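Local structure of acetone carboxylase alpha subunit (Xanthobacter autotrophicus Py2, 5M45) at residues 273-278 against 328-333; 280-285 against 362-367. The protein forms the alpha subunit of a multi-chain carboxylase, belongs to the hydantoinase B/oxoprolinase family and holds a manganese ion within its fold. All blocks are in the same frame, centred on the assembly; numbering follows the deposited sequence.

Contact 1: residues 273-278 against 328-333; sequences LGLQAR and GTWRLD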
# COMPACT_ATOMS: atom_id res chain seq x y z
N LEU A 273 -8.31 -31.57 -26.28
CA LEU A 273 -9.08 -32.60 -27.03
C LEU A 273 -10.50 -32.80 -26.49
O LEU A 273 -11.45 -32.95 -27.25
CB LEU A 273 -8.32 -33.96 -27.08
CG LEU A 273 -7.02 -33.93 -27.91
CD1 LEU A 273 -6.15 -35.16 -27.59
CD2 LEU A 273 -7.30 -33.83 -29.42
N GLY A 274 -10.63 -32.82 -25.17
CA GLY A 274 -11.93 -32.97 -24.45
C GLY A 274 -12.90 -31.82 -24.77
O GLY A 274 -14.08 -32.06 -25.05
N LEU A 275 -12.41 -30.58 -24.77
CA LEU A 275 -13.26 -29.44 -25.16
C LEU A 275 -13.75 -29.53 -26.61
O LEU A 275 -14.92 -29.35 -26.88
CB LEU A 275 -12.54 -28.11 -24.95
CG LEU A 275 -13.27 -26.88 -25.52
CD1 LEU A 275 -14.54 -26.65 -24.72
CD2 LEU A 275 -12.40 -25.65 -25.51
N GLN A 276 -12.82 -29.78 -27.52
CA GLN A 276 -13.14 -29.90 -28.95
C GLN A 276 -14.23 -30.98 -29.21
O GLN A 276 -15.20 -30.75 -29.94
CB GLN A 276 -11.86 -30.18 -29.73
CG GLN A 276 -12.03 -30.21 -31.23
CD GLN A 276 -10.75 -30.65 -31.94
OE1 GLN A 276 -9.97 -31.53 -31.47
NE2 GLN A 276 -10.49 -30.04 -33.04
N ALA A 277 -14.08 -32.12 -28.55
CA ALA A 277 -15.03 -33.22 -28.70
C ALA A 277 -16.40 -32.86 -28.13
O ALA A 277 -17.42 -33.17 -28.74
CB ALA A 277 -14.51 -34.51 -28.05
N ARG A 278 -16.42 -32.19 -26.97
CA ARG A 278 -17.67 -31.78 -26.34
C ARG A 278 -18.42 -30.72 -27.17
O ARG A 278 -19.65 -30.79 -27.30
CB ARG A 278 -17.45 -31.38 -24.88
CG ARG A 278 -17.29 -32.60 -23.97
CD ARG A 278 -18.68 -33.09 -23.63
NE ARG A 278 -18.74 -34.30 -22.83
CZ ARG A 278 -19.88 -34.75 -22.26
NH1 ARG A 278 -21.07 -34.06 -22.33
NH2 ARG A 278 -19.82 -35.85 -21.52
N GLY A 328 -14.70 -27.61 -34.54
CA GLY A 328 -14.80 -27.71 -33.08
C GLY A 328 -14.00 -26.68 -32.29
O GLY A 328 -13.95 -26.75 -31.06
N THR A 329 -13.37 -25.73 -32.99
CA THR A 329 -12.79 -24.54 -32.38
C THR A 329 -13.91 -23.51 -32.17
O THR A 329 -14.95 -23.56 -32.83
CB THR A 329 -11.64 -23.91 -33.23
OG1 THR A 329 -12.09 -23.56 -34.54
CG2 THR A 329 -10.44 -24.86 -33.36
N TRP A 330 -13.67 -22.56 -31.27
CA TRP A 330 -14.62 -21.45 -31.07
C TRP A 330 -13.92 -20.14 -30.68
O TRP A 330 -12.74 -20.14 -30.30
CB TRP A 330 -15.78 -21.84 -30.14
CG TRP A 330 -15.49 -21.96 -28.69
CD1 TRP A 330 -14.37 -22.47 -28.11
CD2 TRP A 330 -16.36 -21.60 -27.62
NE1 TRP A 330 -14.47 -22.41 -26.75
CE2 TRP A 330 -15.69 -21.89 -26.41
CE3 TRP A 330 -17.65 -21.05 -27.55
CZ2 TRP A 330 -16.26 -21.66 -25.17
CZ3 TRP A 330 -18.22 -20.79 -26.32
CH2 TRP A 330 -17.53 -21.12 -25.13
N ARG A 331 -14.65 -19.03 -30.87
CA ARG A 331 -14.08 -17.70 -30.79
C ARG A 331 -15.07 -16.76 -30.13
O ARG A 331 -16.27 -16.78 -30.44
CB ARG A 331 -13.68 -17.22 -32.19
CG ARG A 331 -13.07 -15.83 -32.26
CD ARG A 331 -12.79 -15.47 -33.74
NE ARG A 331 -12.17 -14.16 -33.88
CZ ARG A 331 -10.89 -13.90 -33.68
NH1 ARG A 331 -10.03 -14.86 -33.36
NH2 ARG A 331 -10.45 -12.65 -33.81
N LEU A 332 -14.57 -15.93 -29.21
CA LEU A 332 -15.37 -14.92 -28.52
C LEU A 332 -14.73 -13.54 -28.69
O LEU A 332 -13.61 -13.33 -28.25
CB LEU A 332 -15.52 -15.26 -27.06
CG LEU A 332 -16.26 -16.60 -26.89
CD1 LEU A 332 -15.28 -17.71 -26.58
CD2 LEU A 332 -17.31 -16.54 -25.79
N ASP A 333 -15.47 -12.62 -29.33
CA ASP A 333 -14.96 -11.29 -29.71
C ASP A 333 -15.83 -10.23 -29.02
O ASP A 333 -17.06 -10.21 -29.22
CB ASP A 333 -15.03 -11.18 -31.25
CG ASP A 333 -14.42 -9.87 -31.80
OD1 ASP A 333 -14.20 -8.89 -31.06
OD2 ASP A 333 -14.14 -9.82 -33.02
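Helix 257-282 meets the chain of 328-333 just ahead of its strand, where Q276 and G328 bring their CA atoms to 5.0 Å, and from there the strand runs away from the helix. G328 lies in the loop of a beta hairpin that joins strand 313-324 to strand 330-333, and its positive phi (86°) turns the chain there. With no side chain on G328, the Q276 side chain lies directly against its backbone: Q276 CG is 4.0 Å from G328 O and 4.2 Å from G328 CA. The glutamine chain stays extended past CG (chi2 -174°), which carries its amide along the loop to D327, where NE2 bonds to the carbonyl O.

The second touch is plain van der Waals packing of a leucine methyl beside the indole nitrogen. L275 swings CG opposite its own backbone N (chi1 171°), and CD2 arrives obliquely at W330 NE1, 4.0 Å away, the two side chains crossing at about a right angle. The indole N-H has its polar partner in T378 OG1, which helps to fix the ring's rotation. L332, two residues on along the strand, puts CD1 4.0 Å above one ring face, over its centre.

Strand 330-333 is an inner strand of a mixed sheet, antiparallel to 313-324 and parallel to 378-381, while M360 of helix 349-361 packs on both L275 and W330.

Contact 2: residues 280-285 against 362-367; sequences KAMTIP and QTLIPS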
# COMPACT_ATOMS: atom_id res chain seq x y z
N LYS A 280 -18.27 -30.45 -30.46
CA LYS A 280 -18.86 -31.16 -31.62
C LYS A 280 -20.00 -32.11 -31.25
O LYS A 280 -20.85 -32.37 -32.09
CB LYS A 280 -17.80 -31.92 -32.40
CG LYS A 280 -16.70 -31.02 -32.94
CD LYS A 280 -16.15 -31.45 -34.27
CE LYS A 280 -15.19 -32.58 -34.16
NZ LYS A 280 -14.58 -32.72 -35.51
N ALA A 281 -20.01 -32.61 -30.02
CA ALA A 281 -21.09 -33.49 -29.55
C ALA A 281 -22.37 -32.74 -29.08
O ALA A 281 -23.47 -33.31 -29.20
CB ALA A 281 -20.59 -34.41 -28.43
N MET A 282 -22.23 -31.50 -28.58
CA MET A 282 -23.30 -30.83 -27.85
C MET A 282 -23.89 -29.59 -28.53
O MET A 282 -25.03 -29.23 -28.26
CB MET A 282 -22.81 -30.42 -26.45
CG MET A 282 -22.49 -31.52 -25.46
SD MET A 282 -21.75 -30.87 -23.91
CE MET A 282 -23.19 -30.17 -23.17
N THR A 283 -23.11 -28.90 -29.38
CA THR A 283 -23.47 -27.59 -29.89
C THR A 283 -23.86 -27.63 -31.38
O THR A 283 -24.19 -28.72 -31.92
CB THR A 283 -22.36 -26.52 -29.59
OG1 THR A 283 -21.24 -26.71 -30.46
CG2 THR A 283 -21.93 -26.55 -28.13
N ILE A 284 -23.86 -26.46 -32.05
CA ILE A 284 -24.18 -26.32 -33.46
C ILE A 284 -23.24 -25.23 -34.02
O ILE A 284 -23.12 -24.15 -33.42
CB ILE A 284 -25.66 -25.84 -33.64
CG1 ILE A 284 -26.65 -26.84 -33.03
CG2 ILE A 284 -25.99 -25.66 -35.13
CD1 ILE A 284 -28.10 -26.39 -33.05
N PRO A 285 -22.59 -25.46 -35.18
CA PRO A 285 -21.76 -24.40 -35.75
C PRO A 285 -22.60 -23.20 -36.19
O PRO A 285 -23.73 -23.37 -36.63
CB PRO A 285 -21.12 -25.07 -36.98
CG PRO A 285 -22.10 -26.14 -37.37
CD PRO A 285 -22.65 -26.64 -36.07
N GLN A 362 -18.66 -25.70 -15.92
CA GLN A 362 -19.99 -25.95 -15.37
C GLN A 362 -21.02 -26.47 -16.39
O GLN A 362 -22.14 -26.84 -15.99
CB GLN A 362 -20.55 -24.70 -14.68
CG GLN A 362 -19.69 -24.24 -13.51
CD GLN A 362 -20.11 -22.93 -12.90
OE1 GLN A 362 -21.26 -22.47 -13.01
NE2 GLN A 362 -19.15 -22.29 -12.24
N THR A 363 -20.65 -26.52 -17.68
CA THR A 363 -21.61 -26.87 -18.75
C THR A 363 -20.99 -27.75 -19.88
O THR A 363 -21.52 -28.85 -20.19
CB THR A 363 -22.36 -25.60 -19.28
OG1 THR A 363 -23.36 -25.97 -20.24
CG2 THR A 363 -21.40 -24.54 -19.92
N LEU A 364 -19.87 -27.32 -20.48
CA LEU A 364 -19.26 -28.05 -21.62
C LEU A 364 -18.36 -29.20 -21.19
O LEU A 364 -18.48 -30.31 -21.70
CB LEU A 364 -18.44 -27.11 -22.52
CG LEU A 364 -19.21 -26.29 -23.56
CD1 LEU A 364 -18.32 -25.26 -24.17
CD2 LEU A 364 -19.79 -27.18 -24.64
N ILE A 365 -17.46 -28.93 -20.24
CA ILE A 365 -16.41 -29.89 -19.84
C ILE A 365 -16.40 -30.45 -18.40
O ILE A 365 -15.36 -30.90 -17.94
CB ILE A 365 -15.00 -29.30 -20.17
CG1 ILE A 365 -14.69 -28.06 -19.33
CG2 ILE A 365 -14.84 -29.01 -21.67
CD1 ILE A 365 -13.26 -27.56 -19.52
N PRO A 366 -17.55 -30.48 -17.68
CA PRO A 366 -17.46 -30.99 -16.28
C PRO A 366 -16.93 -32.42 -16.11
O PRO A 366 -16.38 -32.74 -15.05
CB PRO A 366 -18.90 -30.87 -15.75
CG PRO A 366 -19.77 -30.80 -16.97
CD PRO A 366 -18.93 -30.15 -18.06
N SER A 367 -17.06 -33.27 -17.12
CA SER A 367 -16.49 -34.64 -17.02
C SER A 367 -15.23 -34.88 -17.88
O SER A 367 -14.82 -36.02 -18.05
CB SER A 367 -17.59 -35.72 -17.26
OG SER A 367 -18.11 -35.57 -18.53
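The flat groups here are two successive peptide units, and the thioether of M282 lies alongside them. The methyl CE lies beyond T363 O and well off that peptide plane, at 3.7 Å, while SD stands to the side of L364 O at 4.0 Å. This is a helix C-terminus packed on a connecting loop in the hydantoinase B/oxoprolinase family region: helix 257-282 ends at M282, and 362-367 follows helix 349-361.

M282 runs extended as far as SD (chi2 174°) and then bends at chi3 (74°), which sets CE against the T363 carbonyl. Its sulfur is also 4.2 Å from L364 CD2, an apolar touch. T283, the first residue to leave helical geometry, divides its side chain by polarity. OG1 turns back to the carbonyl of I279 in the last turn, and the methyl branch is left for L364.

Y419 of helix 401-422 packs on both M282 and L364, and its hydroxyl bonds to T363 OG1; R422 NH1 binds the carbonyls of K280 and T283. An aromatic side chain of another chain packs on T283. Where the T283 and L364 side chains cross, at about a right angle, T283 CG2 stands 4.1 Å from L364 CD2.

Overall arrangement
Both contacts are buried and draw on helix 257-282, contact 1 through its penultimate turns and contact 2 through its end; their centres lie about 8 Å apart. Contact 1 sets the helix against a hairpin loop and the start of an inner sheet strand, with a leucine methyl at an indole N and the aliphatic part of a glutamine on glycine backbone. Contact 2 sets a thioether against two carbonyl oxygens, with methyl packing beside it, and lies nearer to other chains of the assembly. The two touch directly: L275 CA is 3.9 Å from I365 CG2, and G328 CA is 3.8 Å from K280 CG. Along the sequence their segments alternate.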